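Local coordinates for capsid (Human calicivirus NLV/Boxer/2001/US, PDB 4RDL), which forms the protruding domain of the norovirus capsid, which dimerises and binds Lewis-type histo-blood group glycans of the host, at residues D114-F119 with K135-S140; I70-G75 with V169-W174; N81-V86 with T151-D156. All blocks are in the same frame, centred on the assembly; numbering follows the deposited sequence.

Contact 1 of 3, residues D114-F119 with K135-S140. With GAL (beta-D-galactopyranose), chain C; FUC (alpha-L-fucopyranose), chain B.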
loop_
_atom_site.group_PDB
_atom_site.type_symbol
_atom_site.label_atom_id
_atom_site.label_comp_id
_atom_site.label_asym_id
_atom_site.label_seq_id
_atom_site.Cartn_x
_atom_site.Cartn_y
_atom_site.Cartn_z
ATOM N N ASP A 114 -3.924 22.018 -0.526
ATOM C CA ASP A 114 -4.013 21.735 0.898
ATOM C C ASP A 114 -4.061 20.230 1.119
ATOM O O ASP A 114 -4.992 19.552 0.666
ATOM C CB ASP A 114 -5.255 22.383 1.506
ATOM C CG ASP A 114 -5.151 23.901 1.600
ATOM O OD1 ASP A 114 -4.167 24.493 1.096
ATOM O OD2 ASP A 114 -6.073 24.500 2.190
ATOM N N LEU A 115 -3.036 19.717 1.788
ATOM C CA LEU A 115 -2.949 18.304 2.127
ATOM C C LEU A 115 -3.538 18.081 3.508
ATOM O O LEU A 115 -3.002 18.567 4.510
ATOM C CB LEU A 115 -1.492 17.837 2.118
ATOM C CG LEU A 115 -0.667 18.222 0.886
ATOM C CD1 LEU A 115 0.793 17.838 1.101
ATOM C CD2 LEU A 115 -1.232 17.556 -0.375
ATOM N N HIS A 116 -4.645 17.353 3.560
ATOM C CA HIS A 116 -5.299 17.060 4.829
ATOM C C HIS A 116 -4.798 15.718 5.314
ATOM O O HIS A 116 -5.153 14.673 4.757
ATOM C CB HIS A 116 -6.820 17.056 4.659
ATOM C CG HIS A 116 -7.359 18.366 4.179
ATOM N ND1 HIS A 116 -7.830 19.335 5.042
ATOM C CD2 HIS A 116 -7.454 18.889 2.934
ATOM C CE1 HIS A 116 -8.216 20.388 4.343
ATOM N NE2 HIS A 116 -7.989 20.147 3.063
ATOM N N MET A 117 -3.955 15.762 6.343
ATOM C CA MET A 117 -3.246 14.581 6.816
ATOM C C MET A 117 -3.873 14.033 8.080
ATOM O O MET A 117 -4.350 14.783 8.940
ATOM C CB MET A 117 -1.777 14.912 7.113
ATOM C CG MET A 117 -1.044 15.670 6.014
ATOM S SD MET A 117 -0.869 14.766 4.468
ATOM C CE MET A 117 0.290 13.484 4.912
ATOM N N THR A 118 -3.844 12.717 8.204
ATOM C CA THR A 118 -4.131 12.069 9.468
ATOM C C THR A 118 -2.798 11.558 9.994
ATOM O O THR A 118 -1.963 11.107 9.217
ATOM C CB THR A 118 -5.125 10.921 9.276
ATOM O OG1 THR A 118 -6.410 11.467 8.956
ATOM C CG2 THR A 118 -5.243 10.082 10.540
ATOM N N PHE A 119 -2.569 11.637 11.301
ATOM C CA PHE A 119 -1.291 11.174 11.822
ATOM C C PHE A 119 -1.408 10.424 13.137
ATOM O O PHE A 119 -2.403 10.545 13.859
ATOM C CB PHE A 119 -0.273 12.319 11.943
ATOM C CG PHE A 119 -0.626 13.359 12.978
ATOM C CD1 PHE A 119 -0.310 13.168 14.321
ATOM C CD2 PHE A 119 -1.253 14.539 12.607
ATOM C CE1 PHE A 119 -0.624 14.131 15.264
ATOM C CE2 PHE A 119 -1.559 15.508 13.544
ATOM C CZ PHE A 119 -1.248 15.301 14.871
ATOM N N LYS A 135 -4.936 15.071 13.376
ATOM C CA LYS A 135 -5.049 15.444 11.979
ATOM C C LYS A 135 -4.517 16.851 11.830
ATOM O O LYS A 135 -4.473 17.615 12.801
ATOM C CB LYS A 135 -6.496 15.373 11.517
ATOM C CG LYS A 135 -7.420 16.251 12.331
ATOM C CD LYS A 135 -8.872 15.998 11.990
ATOM C CE LYS A 135 -9.190 16.424 10.570
ATOM N NZ LYS A 135 -10.661 16.378 10.328
ATOM N N VAL A 136 -4.103 17.199 10.620
ATOM C CA VAL A 136 -3.511 18.504 10.385
ATOM C C VAL A 136 -3.499 18.801 8.894
ATOM O O VAL A 136 -3.494 17.883 8.073
ATOM C CB VAL A 136 -2.081 18.569 10.971
ATOM C CG1 VAL A 136 -1.126 17.713 10.169
ATOM C CG2 VAL A 136 -1.584 20.012 11.057
ATOM N N VAL A 137 -3.532 20.083 8.551
ATOM C CA VAL A 137 -3.436 20.514 7.166
ATOM C C VAL A 137 -2.008 20.976 6.895
ATOM O O VAL A 137 -1.410 21.698 7.707
ATOM C CB VAL A 137 -4.413 21.668 6.872
ATOM C CG1 VAL A 137 -4.275 22.131 5.431
ATOM C CG2 VAL A 137 -5.842 21.240 7.181
ATOM N N ILE A 138 -1.459 20.541 5.766
ATOM C CA ILE A 138 -0.158 21.007 5.304
ATOM C C ILE A 138 -0.302 21.621 3.913
ATOM O O ILE A 138 -0.745 20.955 2.968
ATOM C CB ILE A 138 0.871 19.851 5.261
ATOM C CG1 ILE A 138 1.035 19.240 6.663
ATOM C CG2 ILE A 138 2.221 20.332 4.712
ATOM C CD1 ILE A 138 1.957 18.043 6.701
ATOM N N HIS A 139 0.075 22.886 3.787
ATOM C CA HIS A 139 0.092 23.565 2.494
ATOM C C HIS A 139 1.305 23.125 1.694
ATOM O O HIS A 139 2.434 23.231 2.176
ATOM C CB HIS A 139 0.184 25.081 2.695
ATOM C CG HIS A 139 -1.018 25.680 3.351
ATOM N ND1 HIS A 139 -1.047 26.986 3.797
ATOM C CD2 HIS A 139 -2.234 25.159 3.631
ATOM C CE1 HIS A 139 -2.233 27.241 4.321
ATOM N NE2 HIS A 139 -2.974 26.152 4.232
ATOM N N SER A 140 1.095 22.657 0.465
ATOM C CA SER A 140 2.229 22.376 -0.419
ATOM C C SER A 140 2.556 23.623 -1.250
ATOM O O SER A 140 2.612 23.586 -2.487
ATOM C CB SER A 140 1.996 21.141 -1.297
ATOM O OG SER A 140 0.801 21.251 -2.039
HETATM C C1 GAL C . -11.661 25.473 2.805
HETATM C C2 GAL C . -10.729 24.316 3.087
HETATM C C3 GAL C . -9.323 24.636 2.731
HETATM C C4 GAL C . -9.205 25.118 1.398
HETATM C C5 GAL C . -10.102 26.297 1.205
HETATM C C6 GAL C . -10.093 26.858 -0.144
HETATM O O2 GAL C . -10.826 23.985 4.469
HETATM O O3 GAL C . -8.488 23.484 2.960
HETATM O O4 GAL C . -9.543 24.053 0.452
HETATM O O5 GAL C . -11.512 25.932 1.516
HETATM O O6 GAL C . -10.782 28.006 -0.319
HETATM C C1 FUC B . -11.074 22.634 4.657
HETATM C C2 FUC B . -10.846 22.288 6.068
HETATM C C3 FUC B . -11.820 22.980 6.943
HETATM C C4 FUC B . -13.230 22.708 6.560
HETATM C C5 FUC B . -13.474 22.953 5.082
HETATM C C6 FUC B . -14.838 22.551 4.668
HETATM O O2 FUC B . -9.543 22.652 6.425
HETATM O O3 FUC B . -11.598 22.652 8.277
HETATM O O4 FUC B . -13.552 21.394 6.866
HETATM O O5 FUC B . -12.498 22.303 4.260
HETATM O O HOH W 1 -5.599 25.761 4.601
#

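Contact 2 of 3, residues I70-G75 with V169-W174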
loop_
_atom_site.group_PDB
_atom_site.type_symbol
_atom_site.label_atom_id
_atom_site.label_comp_id
_atom_site.label_asym_id
_atom_site.label_seq_id
_atom_site.Cartn_x
_atom_site.Cartn_y
_atom_site.Cartn_z
ATOM N N ILE A 70 3.188 5.248 -0.150
ATOM C CA ILE A 70 2.685 6.293 -1.026
ATOM C C ILE A 70 1.917 7.386 -0.285
ATOM O O ILE A 70 0.983 7.098 0.473
ATOM C CB ILE A 70 1.789 5.699 -2.130
ATOM C CG1 ILE A 70 2.579 4.708 -2.993
ATOM C CG2 ILE A 70 1.190 6.813 -2.994
ATOM C CD1 ILE A 70 1.681 3.871 -3.889
ATOM N N ALA A 71 2.335 8.633 -0.512
ATOM C CA ALA A 71 1.649 9.816 0.009
ATOM C C ALA A 71 1.655 9.875 1.530
ATOM O O ALA A 71 0.705 10.335 2.152
ATOM C CB ALA A 71 0.223 9.913 -0.549
ATOM N N ARG A 72 2.751 9.411 2.117
ATOM C CA ARG A 72 2.942 9.479 3.559
ATOM C C ARG A 72 4.127 10.363 3.899
ATOM O O ARG A 72 4.948 10.669 3.028
ATOM C CB ARG A 72 3.124 8.076 4.142
ATOM C CG ARG A 72 1.858 7.230 4.026
ATOM C CD ARG A 72 2.013 5.859 4.654
ATOM N NE ARG A 72 0.855 5.011 4.383
ATOM C CZ ARG A 72 -0.061 4.671 5.285
ATOM N NH1 ARG A 72 0.031 5.113 6.532
ATOM N NH2 ARG A 72 -1.074 3.881 4.938
ATOM N N MET A 73 4.191 10.777 5.162
ATOM C CA MET A 73 5.316 11.532 5.702
ATOM C C MET A 73 5.657 10.990 7.075
ATOM O O MET A 73 4.844 10.317 7.717
ATOM C CB MET A 73 4.967 13.013 5.857
ATOM C CG MET A 73 4.383 13.685 4.627
ATOM S SD MET A 73 3.887 15.369 5.094
ATOM C CE MET A 73 3.024 15.903 3.617
ATOM N N ARG A 74 6.856 11.319 7.537
ATOM C CA ARG A 74 7.265 10.998 8.895
ATOM C C ARG A 74 8.144 12.115 9.420
ATOM O O ARG A 74 8.928 12.700 8.675
ATOM C CB ARG A 74 8.026 9.669 8.946
ATOM C CG ARG A 74 8.492 9.279 10.350
ATOM C CD ARG A 74 8.950 7.827 10.396
ATOM N NE ARG A 74 9.445 7.464 11.723
ATOM C CZ ARG A 74 9.508 6.223 12.186
ATOM N NH1 ARG A 74 9.102 5.210 11.428
ATOM N NH2 ARG A 74 9.971 5.997 13.412
ATOM N N GLY A 75 8.022 12.409 10.705
ATOM C CA GLY A 75 8.984 13.298 11.329
ATOM C C GLY A 75 8.548 13.775 12.690
ATOM O O GLY A 75 7.576 13.277 13.261
ATOM N N VAL A 169 3.908 9.560 12.168
ATOM C CA VAL A 169 3.749 9.246 10.756
ATOM C C VAL A 169 2.428 9.836 10.282
ATOM O O VAL A 169 1.411 9.786 10.996
ATOM C CB VAL A 169 3.832 7.732 10.483
ATOM C CG1 VAL A 169 5.249 7.235 10.698
ATOM C CG2 VAL A 169 2.868 6.962 11.343
ATOM N N LEU A 170 2.465 10.444 9.101
ATOM C CA LEU A 170 1.308 11.133 8.543
ATOM C C LEU A 170 0.894 10.459 7.250
ATOM O O LEU A 170 1.737 9.985 6.484
ATOM C CB LEU A 170 1.640 12.601 8.275
ATOM C CG LEU A 170 2.194 13.410 9.459
ATOM C CD1 LEU A 170 3.705 13.591 9.322
ATOM C CD2 LEU A 170 1.504 14.755 9.516
ATOM N N GLU A 171 -0.414 10.408 7.016
ATOM C CA GLU A 171 -0.942 9.856 5.777
ATOM C C GLU A 171 -1.905 10.850 5.145
ATOM O O GLU A 171 -2.618 11.575 5.837
ATOM C CB GLU A 171 -1.648 8.528 6.017
ATOM C CG GLU A 171 -1.944 7.810 4.705
ATOM C CD GLU A 171 -2.982 6.724 4.837
ATOM O OE1 GLU A 171 -3.387 6.182 3.780
ATOM O OE2 GLU A 171 -3.382 6.411 5.983
ATOM N N LEU A 172 -1.920 10.879 3.820
ATOM C CA LEU A 172 -2.787 11.787 3.089
ATOM C C LEU A 172 -4.226 11.282 3.089
ATOM O O LEU A 172 -4.547 10.290 2.438
ATOM C CB LEU A 172 -2.276 11.942 1.655
ATOM C CG LEU A 172 -3.048 12.963 0.817
ATOM C CD1 LEU A 172 -2.933 14.366 1.417
ATOM C CD2 LEU A 172 -2.541 12.945 -0.622
ATOM N N THR A 173 -5.102 11.968 3.814
ATOM C CA THR A 173 -6.504 11.549 3.901
ATOM C C THR A 173 -7.337 12.131 2.766
ATOM O O THR A 173 -8.126 11.423 2.131
ATOM C CB THR A 173 -7.112 11.939 5.253
ATOM O OG1 THR A 173 -6.330 11.328 6.285
ATOM C CG2 THR A 173 -8.559 11.469 5.378
ATOM N N TRP A 174 -7.169 13.421 2.516
ATOM C CA TRP A 174 -7.832 14.063 1.394
ATOM C C TRP A 174 -7.098 15.350 1.007
ATOM O O TRP A 174 -6.184 15.795 1.717
ATOM C CB TRP A 174 -9.333 14.293 1.669
ATOM C CG TRP A 174 -9.672 15.250 2.792
ATOM C CD1 TRP A 174 -9.545 15.027 4.137
ATOM C CD2 TRP A 174 -10.245 16.555 2.652
ATOM N NE1 TRP A 174 -9.979 16.132 4.841
ATOM C CE2 TRP A 174 -10.424 17.080 3.951
ATOM C CE3 TRP A 174 -10.623 17.336 1.551
ATOM C CZ2 TRP A 174 -10.960 18.348 4.182
ATOM C CZ3 TRP A 174 -11.166 18.589 1.781
ATOM C CH2 TRP A 174 -11.321 19.087 3.088
HETATM O O HOH W 2 -4.085 3.140 5.737
HETATM O O HOH W 3 1.889 7.210 7.559
#

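Contact 3 of 3, residues N81-V86 with T151-D156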
loop_
_atom_site.group_PDB
_atom_site.type_symbol
_atom_site.label_atom_id
_atom_site.label_comp_id
_atom_site.label_asym_id
_atom_site.label_seq_id
_atom_site.Cartn_x
_atom_site.Cartn_y
_atom_site.Cartn_z
ATOM N N ASN A 81 8.840 30.056 16.865
ATOM C CA ASN A 81 8.530 31.383 16.355
ATOM C C ASN A 81 7.049 31.518 15.993
ATOM O O ASN A 81 6.700 32.159 15.004
ATOM C CB ASN A 81 9.417 31.693 15.146
ATOM C CG ASN A 81 9.441 33.170 14.799
ATOM O OD1 ASN A 81 9.057 34.017 15.605
ATOM N ND2 ASN A 81 9.900 33.486 13.592
ATOM N N GLY A 82 6.186 30.900 16.797
ATOM C CA GLY A 82 4.748 31.040 16.642
ATOM C C GLY A 82 4.104 30.157 15.585
ATOM O O GLY A 82 2.937 30.342 15.239
ATOM N N ASN A 83 4.855 29.189 15.074
ATOM C CA ASN A 83 4.348 28.325 14.018
ATOM C C ASN A 83 4.754 26.875 14.210
ATOM O O ASN A 83 5.842 26.574 14.708
ATOM C CB ASN A 83 4.807 28.824 12.648
ATOM C CG ASN A 83 4.207 30.173 12.289
ATOM O OD1 ASN A 83 4.846 31.210 12.448
ATOM N ND2 ASN A 83 2.970 30.160 11.809
ATOM N N TYR A 84 3.862 25.976 13.816
ATOM C CA TYR A 84 4.117 24.550 13.933
ATOM C C TYR A 84 4.682 23.997 12.630
ATOM O O TYR A 84 4.516 24.583 11.564
ATOM C CB TYR A 84 2.833 23.807 14.305
ATOM C CG TYR A 84 2.242 24.247 15.628
ATOM C CD1 TYR A 84 2.490 23.537 16.793
ATOM C CD2 TYR A 84 1.435 25.373 15.707
ATOM C CE1 TYR A 84 1.950 23.937 17.999
ATOM C CE2 TYR A 84 0.893 25.784 16.909
ATOM C CZ TYR A 84 1.159 25.063 18.053
ATOM O OH TYR A 84 0.622 25.466 19.256
ATOM N N GLY A 85 5.350 22.859 12.726
ATOM C CA GLY A 85 5.900 22.220 11.552
ATOM C C GLY A 85 6.319 20.799 11.835
ATOM O O GLY A 85 6.175 20.295 12.960
ATOM N N VAL A 86 6.846 20.146 10.805
ATOM C CA VAL A 86 7.450 18.831 10.960
ATOM C C VAL A 86 8.878 18.845 10.417
ATOM O O VAL A 86 9.122 19.342 9.305
ATOM C CB VAL A 86 6.623 17.728 10.242
ATOM C CG1 VAL A 86 7.379 16.408 10.243
ATOM C CG2 VAL A 86 5.262 17.570 10.903
ATOM N N THR A 151 11.910 20.507 6.178
ATOM C CA THR A 151 10.815 21.023 7.003
ATOM C C THR A 151 9.576 21.435 6.211
ATOM O O THR A 151 9.682 21.951 5.094
ATOM C CB THR A 151 11.252 22.229 7.879
ATOM O OG1 THR A 151 11.584 23.345 7.045
ATOM C CG2 THR A 151 12.454 21.869 8.746
ATOM N N VAL A 152 8.405 21.215 6.803
ATOM C CA VAL A 152 7.162 21.786 6.285
ATOM C C VAL A 152 6.363 22.404 7.425
ATOM O O VAL A 152 6.398 21.920 8.564
ATOM C CB VAL A 152 6.286 20.743 5.536
ATOM C CG1 VAL A 152 7.010 20.233 4.302
ATOM C CG2 VAL A 152 5.886 19.597 6.468
ATOM N N LYS A 153 5.652 23.479 7.117
ATOM C CA LYS A 153 4.783 24.119 8.094
ATOM C C LYS A 153 3.470 23.346 8.219
ATOM O O LYS A 153 2.908 22.879 7.216
ATOM C CB LYS A 153 4.496 25.579 7.705
ATOM C CG LYS A 153 3.451 26.245 8.588
ATOM C CD LYS A 153 3.202 27.693 8.192
ATOM C CE LYS A 153 2.148 28.323 9.087
ATOM N NZ LYS A 153 1.849 29.732 8.695
ATOM N N LEU A 154 2.993 23.218 9.455
ATOM C CA LEU A 154 1.667 22.683 9.746
ATOM C C LEU A 154 0.727 23.829 10.091
ATOM O O LEU A 154 1.093 24.719 10.856
ATOM C CB LEU A 154 1.739 21.728 10.938
ATOM C CG LEU A 154 2.041 20.256 10.615
ATOM C CD1 LEU A 154 3.160 20.080 9.584
ATOM C CD2 LEU A 154 2.335 19.493 11.905
ATOM N N GLU A 155 -0.486 23.808 9.546
ATOM C CA GLU A 155 -1.490 24.798 9.930
ATOM C C GLU A 155 -1.929 24.536 11.367
ATOM O O GLU A 155 -2.225 23.400 11.737
ATOM C CB GLU A 155 -2.690 24.757 8.978
ATOM C CG GLU A 155 -2.312 25.102 7.548
ATOM C CD GLU A 155 -1.658 26.472 7.456
ATOM O OE1 GLU A 155 -2.331 27.466 7.796
ATOM O OE2 GLU A 155 -0.467 26.549 7.077
ATOM N N ASP A 156 -1.976 25.584 12.178
ATOM C CA ASP A 156 -2.372 25.419 13.566
ATOM C C ASP A 156 -3.871 25.171 13.662
ATOM O O ASP A 156 -4.669 26.004 13.249
ATOM C CB ASP A 156 -1.985 26.658 14.374
ATOM C CG ASP A 156 -2.217 26.490 15.868
ATOM O OD1 ASP A 156 -2.537 25.367 16.312
ATOM O OD2 ASP A 156 -2.068 27.490 16.602
HETATM O O HOH W 4 1.599 26.839 12.450
HETATM O O HOH W 5 -2.293 27.249 19.173
#

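Contact 1 of 3, residues D114-F119 with K135-S140
Strands 114-119 and 135-139 run antiparallel as the two arms of a beta hairpin, their axes 155° apart. Leu-115 faces Ile-138 and Met-117 faces Val-136 in hydrogen-bonded pairs, each joined by two backbone bonds; Met-117 N reaches Val-136 O at 2.8 Å. Between them His-116 and Val-137 form a non-hydrogen-bonded pair, with Asp-114 opposite His-139 toward one end of the pairing.

The residues of the hydrogen-bonded pairs point into the protein. There CG of Met-117 touches CD1 of Ile-138 at 3.9 Å, and the thioether chain, bent at both chi2 and chi3, turns away toward Leu-170 and Leu-172. CG1 of Val-136 approaches the ring of Phe-119 at CD2.

The other face carries the sugar-binding chemistry. Asp-114 and His-139 lie side by side, carboxylate and imidazole planes only 15° apart, with OD1 of Asp-114 3.3 Å from CD2 of His-139. One water joins them, donating to Asp-114 OD2 and meeting His-139 NE2 in the plane of the ring. The same OD2 accepts a 2.7 Å hydrogen bond from galactose O3, while OD1 is held by Tyr-141. CG2 of Val-137 rests 3.5 Å from ND1 of His-116, whose NE2 bonds to Ser-176 and whose CE1 edge meets fucose O2 in plane at 3.3 Å.

Both carboxylate oxygens of Asp-114 are thus engaged, one by a second-shell tyrosine and the other by sugar and water, an arrangement that would fix the carboxylate's rotation and present an oriented acceptor to the galactose.

Contact 2 of 3, residues I70-G75 with V169-W174
Arg-72 and Glu-171 meet face to face rather than end to end: the guanidinium and carboxylate planes are 16° apart and stacked, with CD of Glu-171 lying 3.3 Å above the guanidinium plane of Arg-72, displaced from the centre of the group. NH2 of Arg-72 is 3.5 Å from OE1 of Glu-171, but that oxygen stands well out of the guanidinium plane, making this a salt bridge of charge alone, with no N-H aimed at it. Glu-171 gets there with CG anti to its backbone N (chi1 -168°) and the chain extended beyond, while Arg-72 reaches obliquely across it. A water in plane at the guanidinium edge accepts from NH1 of Arg-72 at 3.0 Å and gives a weak bond to Leu-170 O. Arg-72 of the second subunit also makes a salt bridge to OE1 of Glu-171. The two subunits' Glu-171 carboxylates come together here, and the arginines about them would probably offset their like charges.

On the same sheet face Arg-74 runs alongside Val-169, its CD 3.8 Å from Val-169 CG1, before the guanidinium passes on to Glu-167. On the opposite face CB of Met-73 packs 3.7 Å from CD1 of Leu-170. Just before the strand, CB of Ala-71 meets CB of Leu-172.

Met-73 and Leu-170 exchange two backbone hydrogen bonds, and a longer one runs 3.2 Å from Leu-172 N to Ala-71 O. The pairing is that of two central strands in an antiparallel sheet, whose face with Arg-72, Glu-171 and Val-169 meets the second subunit; farther along, Thr-173 and Trp-174 form a classic beta bulge opposite His-116, at the glycan pocket.

Contact 3 of 3, residues N81-V86 with T151-D156
Val-86 and Leu-154 mark the dense end of this antiparallel strand pairing, which joins 83-86 to 151-154 within the same sheet that carries the galactose site. The strands are strongly twisted against each other, their axes 135° apart. CG2 of Val-86 fits against both methyls of Leu-154, with CD1 at 3.5 Å and CD2 only slightly farther. With CG1 of Val-86 anti to the backbone N (chi1 172°), CG2 is the branch turned to Leu-154. Ile-77 touches both Val-86 and Leu-154, and Ile-138 and Val-136 press on Leu-154 from strand 133-139, making this end part of the hydrophobic interior.

The backbone is close here too. Val-86 N bonds to Val-152 O, and Val-152 N returns to Val-86 O. Gly-85 comes so near Lys-153 that their CA atoms are 4.1 Å apart, and with no side chain between them Gly-85 CA lies 3.0 Å from Val-152 O.

Toward Tyr-84 the pairing opens. Leu-154 N still bonds to Tyr-84 O at 2.9 Å, though the donor stands 52° out of the carbonyl plane. The return path is bridged by a water that accepts from Tyr-84 N and donates to Leu-154 O. At the outer end, the carboxylate of Asp-156 comes obliquely to the CD2-CE2 side of Tyr-84, carboxylate and ring planes 48° apart, with Asp-156 CG 3.4 Å from Tyr-84 CE2. Each polar end has its main partner elsewhere: Tyr-84 OH bonds to Asp-161, and OD1 of Asp-156 to the backbone N of Asn-158. On the solvent side a second water gives only a weak bond to Tyr-84 OH but a 2.6 Å hydrogen bond to OD2 of Asp-156.

All three contacts belong to one seven-stranded antiparallel sheet, in which the order 133-139, 113-121, 167-177, 72-80, 83-89, 151-154 places contact 1 at one margin, contact 2 in the middle and contact 3 toward the other. Along the chain, contact 2 spans the longest interval, contact 3 falls within it, and the hairpin of contact 1 within that. Centres of contacts 1 and 2 are about 8 Å apart, those of 1 and 3 about 11 Å. A probable hydrogen bond from Glu-155 N to Val-137 O brings the sheet's two sides together, consistent with a barrel-like curl. Separately, neighbouring strands 113-121 and 167-177 carry glycan-pocket residues and both touch the second subunit.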